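Local coordinates for Exo-arabinanase (Penicillium chrysogenum, PDB 3A72), which hydrolyses alpha-1,5-linked L-arabinan, probably releasing arabinobiose from a chain end, and folds as a six-bladed beta-propeller, at residues Tyr25-Gln30 with Gly313-Leu318; Leu37-Asn42 with Pro83-Leu88; Cys308-Gly313 with Leu329-Ala334. All coordinates share one frame; numbering follows the deposited sequence.

How the contacts relate
Contacts 1 and 2 join neighbouring blades of a six-bladed propeller, while contact 3 lays an interblade connection over a strand of the blade it enters. Contact 1 lies nearest the middle of the chain, its centre about 8 Å from the centres of contact 2 and contact 3, which are about 16 Å apart. Strands 23-30 and 36-42, neighbours in one sheet, join contacts 1 and 2; Leu37 N lies 2.9 Å from Glu29 O. Contacts 1 and 3 share Gly313 and meet where Asn332 N lies 2.9 Å from Ala317 O. The arabinofuranose units touch Tyr25 and Tyr314 of contact 1 and Glu41 of contact 2, whereas Gly313 in contact 3 is about 12 Å from the nearer sugar.

Contact 1. Residues Tyr25-Gln30 with Gly313-Leu318; sequences YPRNEQ and GYTRAL
Thr315 divides its two branches between Tyr25 and Arg27: a chi1 of -163° swings OG1 trans to the backbone N and sends it to the arginine, while CG2, wedged between N and the carbonyl carbon, faces the tyrosine ring. Arg27 starts off away from Thr315, and a bend at chi2 (-71°) folds it back. This lies close to the middle of a six-bladed beta-propeller, where innermost strand 23-30 of one blade runs nearly parallel to the segment leading into innermost strand 317-320 of the adjacent blade. Thr315 CG2 makes a CH-pi contact over one face of Tyr25, 3.6 Å from the ring centroid. Tyr25 CE2 lies over the centre of the Arg27 guanidinium, so methyl and guanidinium sit side by side on the same side of the ring. In the guanidinium plane, Arg27 NH2 donates to Thr315 OG1 (2.8 Å, 153°) and Arg27 NH1 reaches both Thr315 O (3.0 Å) and OG1 (3.1 Å). Arg27 NH1 also binds Pro26 O at 2.8 Å, and these bonds fix the rotation of the planar group. Arginine suits a buried place with so many oxygens to satisfy. Farther along, the small Ala317 lets its CB approach Pro26 CG to 4.2 Å. Tyr25 and Tyr314 both belong to the glycan pocket, and a water between their backbones accepts from Tyr25 N at 2.9 Å and donates to Tyr314 O at 2.8 Å.

Contact 2. Residues Leu37-Asn42 with Pro83-Leu88; sequences LATWEN and PFLYSL. With AHR (alpha-L-arabinofuranose), chain B.
Thr39 and Leu85 lean obliquely across one another, and Thr39 meets Pro83 in much the same way, so its methyl CG2 rests between the two, 3.8 Å from Pro83 CB and 3.8 Å from Leu85 CD1. The two strands belong to adjacent propeller blades and run antiparallel at 165°, yet their axes come no closer than 7.1 Å and no hydrogen bond joins them: the blades meet face against face through side chains. Thr39 turns its methyl to the seam, while OG1, trans to the backbone N (chi1 -168°), bonds to Pro53 O on strand 52-57. Leu85 extends CD1 as far as Leu37 CB, 4.1 Å away, and so fills the end of the seam more distant from the sugar. At the other end the compact ring of Pro83 stands almost at right angles to the Glu41 side chain, with Pro83 CD 3.9 Å from Glu41 CG. Beyond CG the glutamate chain is extended, which carries its carboxylate past the proline to the glycan pocket. There Glu41 OE2 accepts a hydrogen bond of 2.7 Å from O5 of an arabinofuranose and another from Gln82 N, while OE1 is bonded to Tyr43 OH. One glutamate thus serves two kinds of chemistry: its methylene continues the apolar seam between the blades, and its carboxylate, positioned by Tyr43 and Gln82, receives a sugar hydroxyl.

Contact 3. Residues Cys308-Gly313 with Leu329-Ala334; sequences CPEEHG and LVVNSA
Glu310 lies along Val331, the two side chains passing in opposite directions, and its atoms meet in turn the methyl and carbonyl of Val331 and then Ser333. Glu310 CB packs on Val331 CG1 at 3.7 Å. Glu310 CG, held trans to the backbone N (chi1 -178°), comes 3.6 Å from Val331 O and also brushes the CG1 methyl. The chain then bends at chi2 (68°); Glu310 CD stays 3.6 Å from Val331 O, and the turn leads the carboxylate along the strand, bringing Glu310 OE2 to 3.3 Å from Ser333 CB. Both oxygens are buried but satisfied, OE2 by Ser345 OG and OE1 by Ser347 OG, which fits a long acidic residue whose aliphatic part can cover a valine while its tip takes hydroxyl donors. Nearer the start of the loop, Cys308 SG adds an apolar touch on Val331 CG1 at 3.9 Å and accepts a weak hydrogen bond from Glu310 N. At the far end a water gathers the loop and the strand, donating to His312 O at 2.8 Å and lying close to Glu311 OE2 and Ser333 OG. Ser333 OG also bonds to Gly335 N, and stands 3.7 Å from Gly313 CA, on the side where a side chain would point; glycine therefore fits here without crowding. The connection 308-313, lying between strand 304-306 of one blade and strand 317-320 of the next, is laid over strand 328-333, with strand 344-350 supplying the two serines and Met349 against Cys308, and Leu292 of strand 292-295 also touching that cysteine.

Contact 1. Residues Tyr25-Gln30 with Gly313-Leu318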
loop_
_atom_site.group_PDB
_atom_site.type_symbol
_atom_site.label_atom_id
_atom_site.label_comp_id
_atom_site.label_asym_id
_atom_site.label_seq_id
_atom_site.Cartn_x
_atom_site.Cartn_y
_atom_site.Cartn_z
ATOM N N TYR A 25 2.500 -1.850 8.864
ATOM C CA TYR A 25 1.969 -1.251 7.656
ATOM C C TYR A 25 2.996 -0.318 7.003
ATOM O O TYR A 25 2.855 0.912 6.998
ATOM C CB TYR A 25 0.637 -0.547 7.917
ATOM C CG TYR A 25 -0.259 -0.435 6.702
ATOM C CD1 TYR A 25 -1.386 -1.257 6.587
ATOM C CD2 TYR A 25 0.019 0.447 5.649
ATOM C CE1 TYR A 25 -2.231 -1.195 5.470
ATOM C CE2 TYR A 25 -0.835 0.516 4.533
ATOM C CZ TYR A 25 -1.928 -0.294 4.462
ATOM O OH TYR A 25 -2.811 -0.239 3.391
ATOM N N PRO A 26 4.078 -0.886 6.454
ATOM C CA PRO A 26 5.126 -0.058 5.857
ATOM C C PRO A 26 4.664 0.529 4.556
ATOM O O PRO A 26 4.085 -0.187 3.720
ATOM C CB PRO A 26 6.243 -1.068 5.589
ATOM C CG PRO A 26 5.492 -2.348 5.296
ATOM C CD PRO A 26 4.328 -2.331 6.260
ATOM N N ARG A 27 4.989 1.775 4.291
ATOM C CA ARG A 27 4.839 2.381 2.956
ATOM C C ARG A 27 6.070 3.251 2.725
ATOM O O ARG A 27 6.696 3.756 3.639
ATOM C CB ARG A 27 3.528 3.149 2.799
ATOM C CG ARG A 27 2.294 2.236 2.771
ATOM C CD ARG A 27 2.227 1.452 1.485
ATOM N NE ARG A 27 1.025 0.630 1.339
ATOM C CZ ARG A 27 0.943 -0.669 1.681
ATOM N NH1 ARG A 27 1.933 -1.308 2.254
ATOM N NH2 ARG A 27 -0.189 -1.307 1.406
ATOM N N ASN A 28 6.368 3.496 1.432
ATOM C CA ASN A 28 7.537 4.265 1.083
ATOM C C ASN A 28 7.291 4.999 -0.237
ATOM O O ASN A 28 6.313 4.749 -0.954
ATOM C CB ASN A 28 8.779 3.372 1.084
ATOM C CG ASN A 28 8.591 2.223 0.160
ATOM O OD1 ASN A 28 8.364 2.346 -1.043
ATOM N ND2 ASN A 28 8.646 1.018 0.613
ATOM N N GLU A 29 8.199 5.890 -0.553
ATOM C CA GLU A 29 8.202 6.589 -1.835
ATOM C C GLU A 29 9.647 6.891 -2.208
ATOM O O GLU A 29 10.481 7.067 -1.333
ATOM C CB GLU A 29 7.351 7.863 -1.800
ATOM C CG GLU A 29 7.202 8.671 -3.067
ATOM C CD GLU A 29 6.614 7.885 -4.212
ATOM O OE1 GLU A 29 5.491 8.116 -4.758
ATOM O OE2 GLU A 29 7.383 7.026 -4.690
ATOM N N GLN A 30 9.922 6.984 -3.496
ATOM C CA GLN A 30 11.190 7.486 -4.000
ATOM C C GLN A 30 10.875 8.814 -4.709
ATOM O O GLN A 30 10.043 8.871 -5.599
ATOM C CB GLN A 30 11.879 6.512 -4.957
ATOM C CG GLN A 30 13.206 7.087 -5.389
ATOM C CD GLN A 30 13.991 6.161 -6.278
ATOM O OE1 GLN A 30 13.467 5.485 -7.178
ATOM N NE2 GLN A 30 15.306 6.087 -6.043
ATOM N N GLY A 313 6.180 -9.944 6.298
ATOM C CA GLY A 313 5.449 -9.060 7.168
ATOM C C GLY A 313 4.156 -8.628 6.512
ATOM O O GLY A 313 3.947 -8.744 5.318
ATOM N N TYR A 314 3.288 -8.040 7.372
ATOM C CA TYR A 314 1.979 -7.600 6.942
ATOM C C TYR A 314 2.093 -6.429 5.955
ATOM O O TYR A 314 2.799 -5.441 6.213
ATOM C CB TYR A 314 1.199 -7.135 8.145
ATOM C CG TYR A 314 -0.245 -6.709 7.887
ATOM C CD1 TYR A 314 -1.171 -7.585 7.360
ATOM C CD2 TYR A 314 -0.639 -5.439 8.190
ATOM C CE1 TYR A 314 -2.459 -7.220 7.108
ATOM C CE2 TYR A 314 -1.958 -5.048 8.020
ATOM C CZ TYR A 314 -2.869 -5.945 7.488
ATOM O OH TYR A 314 -4.192 -5.581 7.356
ATOM N N THR A 315 1.385 -6.567 4.809
ATOM C CA THR A 315 1.440 -5.612 3.706
ATOM C C THR A 315 2.855 -5.087 3.415
ATOM O O THR A 315 3.097 -3.917 3.162
ATOM C CB THR A 315 0.371 -4.500 3.890
ATOM O OG1 THR A 315 0.198 -3.836 2.602
ATOM C CG2 THR A 315 0.634 -3.469 4.928
ATOM N N ARG A 316 3.802 -6.035 3.420
ATOM C CA ARG A 316 5.186 -5.740 3.087
ATOM C C ARG A 316 5.240 -4.988 1.776
ATOM O O ARG A 316 4.606 -5.382 0.798
ATOM C CB ARG A 316 5.984 -7.050 3.060
ATOM C CG ARG A 316 7.475 -6.868 2.917
ATOM C CD ARG A 316 8.230 -8.176 3.036
ATOM N NE ARG A 316 7.919 -9.028 1.892
ATOM C CZ ARG A 316 8.532 -10.171 1.634
ATOM N NH1 ARG A 316 9.547 -10.592 2.381
ATOM N NH2 ARG A 316 8.162 -10.923 0.588
ATOM N N ALA A 317 5.996 -3.887 1.765
ATOM C CA ALA A 317 5.968 -2.920 0.671
ATOM C C ALA A 317 7.153 -3.109 -0.237
ATOM O O ALA A 317 8.290 -3.337 0.188
ATOM C CB ALA A 317 5.946 -1.505 1.218
ATOM N N LEU A 318 6.918 -3.019 -1.550
ATOM C CA LEU A 318 7.936 -3.154 -2.578
ATOM C C LEU A 318 8.081 -1.826 -3.319
ATOM O O LEU A 318 7.100 -1.100 -3.538
ATOM C CB LEU A 318 7.538 -4.210 -3.608
ATOM C CG LEU A 318 7.245 -5.610 -3.084
ATOM C CD1 LEU A 318 6.840 -6.526 -4.222
ATOM C CD2 LEU A 318 8.448 -6.157 -2.333
HETATM O O HOH W 1 3.458 -4.553 8.760
HETATM O O HOH W 2 6.675 0.482 -1.496
#

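Contact 2. Residues Leu37-Asn42 with Pro83-Leu88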
loop_
_atom_site.group_PDB
_atom_site.type_symbol
_atom_site.label_atom_id
_atom_site.label_comp_id
_atom_site.label_asym_id
_atom_site.label_seq_id
_atom_site.Cartn_x
_atom_site.Cartn_y
_atom_site.Cartn_z
ATOM N N LEU A 37 11.813 7.793 1.101
ATOM C CA LEU A 37 11.049 8.100 2.315
ATOM C C LEU A 37 10.274 6.887 2.740
ATOM O O LEU A 37 9.751 6.130 1.882
ATOM C CB LEU A 37 10.068 9.247 2.060
ATOM C CG LEU A 37 10.664 10.591 1.591
ATOM C CD1 LEU A 37 9.546 11.576 1.418
ATOM C CD2 LEU A 37 11.659 11.083 2.572
ATOM N N ALA A 38 10.166 6.696 4.047
ATOM C CA ALA A 38 9.452 5.583 4.635
ATOM C C ALA A 38 8.548 6.107 5.750
ATOM O O ALA A 38 8.888 7.033 6.480
ATOM C CB ALA A 38 10.417 4.554 5.194
ATOM N N THR A 39 7.399 5.452 5.890
ATOM C CA THR A 39 6.462 5.680 6.976
ATOM C C THR A 39 5.779 4.371 7.348
ATOM O O THR A 39 5.994 3.308 6.720
ATOM C CB THR A 39 5.446 6.773 6.588
ATOM O OG1 THR A 39 4.717 7.185 7.750
ATOM C CG2 THR A 39 4.438 6.283 5.579
ATOM N N TRP A 40 4.978 4.392 8.405
ATOM C CA TRP A 40 4.340 3.254 8.998
ATOM C C TRP A 40 3.340 3.734 10.028
ATOM O O TRP A 40 3.385 4.881 10.471
ATOM C CB TRP A 40 5.382 2.307 9.653
ATOM C CG TRP A 40 6.252 2.978 10.653
ATOM C CD1 TRP A 40 6.016 3.146 11.979
ATOM C CD2 TRP A 40 7.513 3.612 10.386
ATOM N NE1 TRP A 40 7.083 3.832 12.504
ATOM C CE2 TRP A 40 8.013 4.143 11.607
ATOM C CE3 TRP A 40 8.331 3.772 9.257
ATOM C CZ2 TRP A 40 9.203 4.827 11.727
ATOM C CZ3 TRP A 40 9.533 4.448 9.364
ATOM C CH2 TRP A 40 9.969 4.942 10.595
ATOM N N GLU A 41 2.437 2.856 10.421
ATOM C CA GLU A 41 1.610 3.025 11.596
ATOM C C GLU A 41 2.488 2.954 12.842
ATOM O O GLU A 41 3.220 1.968 13.038
ATOM C CB GLU A 41 0.560 1.919 11.703
ATOM C CG GLU A 41 -0.430 1.878 10.534
ATOM C CD GLU A 41 -1.341 0.678 10.509
ATOM O OE1 GLU A 41 -1.199 -0.222 11.385
ATOM O OE2 GLU A 41 -2.183 0.593 9.560
ATOM N N ASN A 42 2.438 4.012 13.646
ATOM C CA ASN A 42 3.383 4.232 14.752
ATOM C C ASN A 42 2.582 4.274 16.035
ATOM O O ASN A 42 1.864 5.273 16.318
ATOM C CB ASN A 42 4.136 5.519 14.447
ATOM C CG ASN A 42 5.316 5.786 15.355
ATOM O OD1 ASN A 42 5.281 6.723 16.251
ATOM N ND2 ASN A 42 6.312 5.072 15.239
ATOM N N PRO A 83 -1.161 4.449 6.264
ATOM C CA PRO A 83 -0.617 5.564 5.487
ATOM C C PRO A 83 -0.327 5.125 4.067
ATOM O O PRO A 83 -0.257 3.935 3.714
ATOM C CB PRO A 83 0.693 5.888 6.220
ATOM C CG PRO A 83 1.135 4.553 6.768
ATOM C CD PRO A 83 -0.179 3.904 7.194
ATOM N N PHE A 84 -0.087 6.106 3.207
ATOM C CA PHE A 84 0.347 5.892 1.821
ATOM C C PHE A 84 1.016 7.154 1.350
ATOM O O PHE A 84 0.406 8.231 1.382
ATOM C CB PHE A 84 -0.841 5.550 0.874
ATOM C CG PHE A 84 -0.327 5.082 -0.453
ATOM C CD1 PHE A 84 0.116 3.800 -0.598
ATOM C CD2 PHE A 84 -0.200 5.924 -1.539
ATOM C CE1 PHE A 84 0.672 3.322 -1.744
ATOM C CE2 PHE A 84 0.348 5.472 -2.720
ATOM C CZ PHE A 84 0.781 4.178 -2.842
ATOM N N LEU A 85 2.268 7.070 0.889
ATOM C CA LEU A 85 3.030 8.171 0.325
ATOM C C LEU A 85 2.953 8.167 -1.189
ATOM O O LEU A 85 3.080 7.099 -1.803
ATOM C CB LEU A 85 4.479 8.122 0.767
ATOM C CG LEU A 85 4.735 8.501 2.212
ATOM C CD1 LEU A 85 6.135 8.043 2.608
ATOM C CD2 LEU A 85 4.615 10.014 2.388
ATOM N N TYR A 86 2.821 9.356 -1.800
ATOM C CA TYR A 86 2.766 9.409 -3.264
ATOM C C TYR A 86 3.302 10.749 -3.787
ATOM O O TYR A 86 2.729 11.805 -3.491
ATOM C CB TYR A 86 1.335 9.262 -3.756
ATOM C CG TYR A 86 1.203 9.066 -5.234
ATOM C CD1 TYR A 86 1.910 8.075 -5.914
ATOM C CD2 TYR A 86 0.367 9.867 -6.006
ATOM C CE1 TYR A 86 1.800 7.891 -7.272
ATOM C CE2 TYR A 86 0.221 9.679 -7.389
ATOM C CZ TYR A 86 0.932 8.700 -7.993
ATOM O OH TYR A 86 0.759 8.520 -9.374
ATOM N N SER A 87 4.384 10.692 -4.523
ATOM C CA SER A 87 4.951 11.871 -5.214
ATOM C C SER A 87 4.197 12.032 -6.516
ATOM O O SER A 87 4.222 11.137 -7.372
ATOM C CB SER A 87 6.441 11.664 -5.426
ATOM O OG SER A 87 7.015 12.754 -6.110
ATOM N N LEU A 88 3.472 13.150 -6.705
ATOM C CA LEU A 88 2.701 13.318 -7.928
ATOM C C LEU A 88 3.612 13.283 -9.139
ATOM O O LEU A 88 4.536 14.084 -9.235
ATOM C CB LEU A 88 1.963 14.674 -7.952
ATOM C CG LEU A 88 0.692 14.776 -7.087
ATOM C CD1 LEU A 88 0.088 16.123 -7.337
ATOM C CD2 LEU A 88 -0.303 13.675 -7.439
HETATM O O5 AHR B . -3.801 -1.535 9.409
HETATM C C5 AHR B . -4.195 -1.852 10.776
HETATM C C4 AHR B . -5.062 -3.093 10.750
HETATM O O4 AHR B . -6.300 -2.768 10.030
HETATM C C3 AHR B . -5.585 -3.449 12.135
HETATM O O3 AHR B . -4.645 -4.258 12.869
HETATM C C2 AHR B . -6.819 -4.297 11.762
HETATM O O2 AHR B . -7.819 -4.309 12.807
HETATM C C1 AHR B . -7.360 -3.591 10.510
#

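Contact 3. Residues Cys308-Gly313 with Leu329-Ala334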
loop_
_atom_site.group_PDB
_atom_site.type_symbol
_atom_site.label_atom_id
_atom_site.label_comp_id
_atom_site.label_asym_id
_atom_site.label_seq_id
_atom_site.Cartn_x
_atom_site.Cartn_y
_atom_site.Cartn_z
ATOM N N CYS A 308 13.976 -14.255 -0.996
ATOM C CA CYS A 308 14.059 -12.847 -0.611
ATOM C C CYS A 308 14.714 -12.770 0.764
ATOM O O CYS A 308 14.349 -13.496 1.656
ATOM C CB CYS A 308 12.659 -12.268 -0.607
ATOM S SG CYS A 308 12.566 -10.538 -0.042
ATOM N N PRO A 309 15.689 -11.846 0.945
ATOM C CA PRO A 309 16.377 -11.765 2.237
ATOM C C PRO A 309 15.641 -10.978 3.291
ATOM O O PRO A 309 16.075 -10.982 4.460
ATOM C CB PRO A 309 17.660 -11.023 1.901
ATOM C CG PRO A 309 17.299 -10.166 0.738
ATOM C CD PRO A 309 16.312 -10.971 -0.084
ATOM N N GLU A 310 14.547 -10.283 2.971
ATOM C CA GLU A 310 13.739 -9.547 3.926
ATOM C C GLU A 310 12.690 -10.461 4.544
ATOM O O GLU A 310 12.084 -11.261 3.844
ATOM C CB GLU A 310 13.062 -8.395 3.236
ATOM C CG GLU A 310 12.220 -7.518 4.125
ATOM C CD GLU A 310 12.996 -6.708 5.122
ATOM O OE1 GLU A 310 14.200 -6.501 5.058
ATOM O OE2 GLU A 310 12.239 -6.231 6.052
ATOM N N GLU A 311 12.496 -10.326 5.840
ATOM C CA GLU A 311 11.473 -11.119 6.520
ATOM C C GLU A 311 10.101 -10.874 5.944
ATOM O O GLU A 311 9.809 -9.829 5.357
ATOM C CB GLU A 311 11.483 -10.754 8.000
ATOM C CG GLU A 311 11.051 -9.336 8.313
ATOM C CD GLU A 311 11.138 -8.976 9.810
ATOM O OE1 GLU A 311 11.970 -9.581 10.549
ATOM O OE2 GLU A 311 10.394 -8.071 10.237
ATOM N N HIS A 312 9.227 -11.865 6.134
ATOM C CA HIS A 312 7.830 -11.669 5.825
ATOM C C HIS A 312 7.216 -10.639 6.775
ATOM O O HIS A 312 7.642 -10.484 7.907
ATOM C CB HIS A 312 7.035 -12.972 5.887
ATOM C CG HIS A 312 6.551 -13.350 7.204
ATOM N ND1 HIS A 312 7.280 -13.890 8.172
ATOM C CD2 HIS A 312 5.293 -13.166 7.722
ATOM C CE1 HIS A 312 6.533 -14.095 9.264
ATOM N NE2 HIS A 312 5.314 -13.669 8.995
ATOM N N GLY A 313 6.180 -9.944 6.298
ATOM C CA GLY A 313 5.449 -9.060 7.168
ATOM C C GLY A 313 4.156 -8.628 6.512
ATOM O O GLY A 313 3.947 -8.744 5.318
ATOM N N LEU A 329 15.455 -3.344 -6.209
ATOM C CA LEU A 329 14.176 -3.499 -5.554
ATOM C C LEU A 329 14.277 -3.300 -4.034
ATOM O O LEU A 329 15.034 -4.028 -3.371
ATOM C CB LEU A 329 13.657 -4.916 -5.799
ATOM C CG LEU A 329 12.289 -5.251 -5.171
ATOM C CD1 LEU A 329 11.160 -4.504 -5.854
ATOM C CD2 LEU A 329 12.068 -6.748 -5.192
ATOM N N VAL A 330 13.511 -2.385 -3.485
ATOM C CA VAL A 330 13.292 -2.230 -2.046
ATOM C C VAL A 330 12.211 -3.183 -1.607
ATOM O O VAL A 330 11.141 -3.272 -2.232
ATOM C CB VAL A 330 12.880 -0.791 -1.770
ATOM C CG1 VAL A 330 12.150 -0.607 -0.455
ATOM C CG2 VAL A 330 14.093 0.144 -1.819
ATOM N N VAL A 331 12.483 -3.883 -0.493
ATOM C CA VAL A 331 11.542 -4.760 0.172
ATOM C C VAL A 331 11.507 -4.316 1.644
ATOM O O VAL A 331 12.512 -4.431 2.342
ATOM C CB VAL A 331 11.909 -6.257 0.041
ATOM C CG1 VAL A 331 10.776 -7.093 0.583
ATOM C CG2 VAL A 331 12.276 -6.609 -1.371
ATOM N N ASN A 332 10.382 -3.765 2.088
ATOM C CA ASN A 332 10.303 -2.996 3.347
ATOM C C ASN A 332 9.221 -3.566 4.218
ATOM O O ASN A 332 8.030 -3.542 3.818
ATOM C CB ASN A 332 10.019 -1.557 2.955
ATOM C CG ASN A 332 9.676 -0.560 4.010
ATOM O OD1 ASN A 332 10.002 -0.676 5.258
ATOM N ND2 ASN A 332 9.008 0.439 3.664
ATOM N N SER A 333 9.568 -4.084 5.381
ATOM C CA SER A 333 8.611 -4.595 6.349
ATOM C C SER A 333 8.511 -3.670 7.563
ATOM O O SER A 333 9.493 -3.026 7.964
ATOM C CB SER A 333 9.042 -6.010 6.839
ATOM O OG SER A 333 8.054 -6.517 7.735
ATOM N N ALA A 334 7.337 -3.681 8.210
ATOM C CA ALA A 334 7.144 -3.046 9.507
ATOM C C ALA A 334 6.642 -4.020 10.537
ATOM O O ALA A 334 6.184 -3.604 11.621
ATOM C CB ALA A 334 6.243 -1.807 9.425
HETATM O O HOH W 3 8.012 -8.228 9.456
#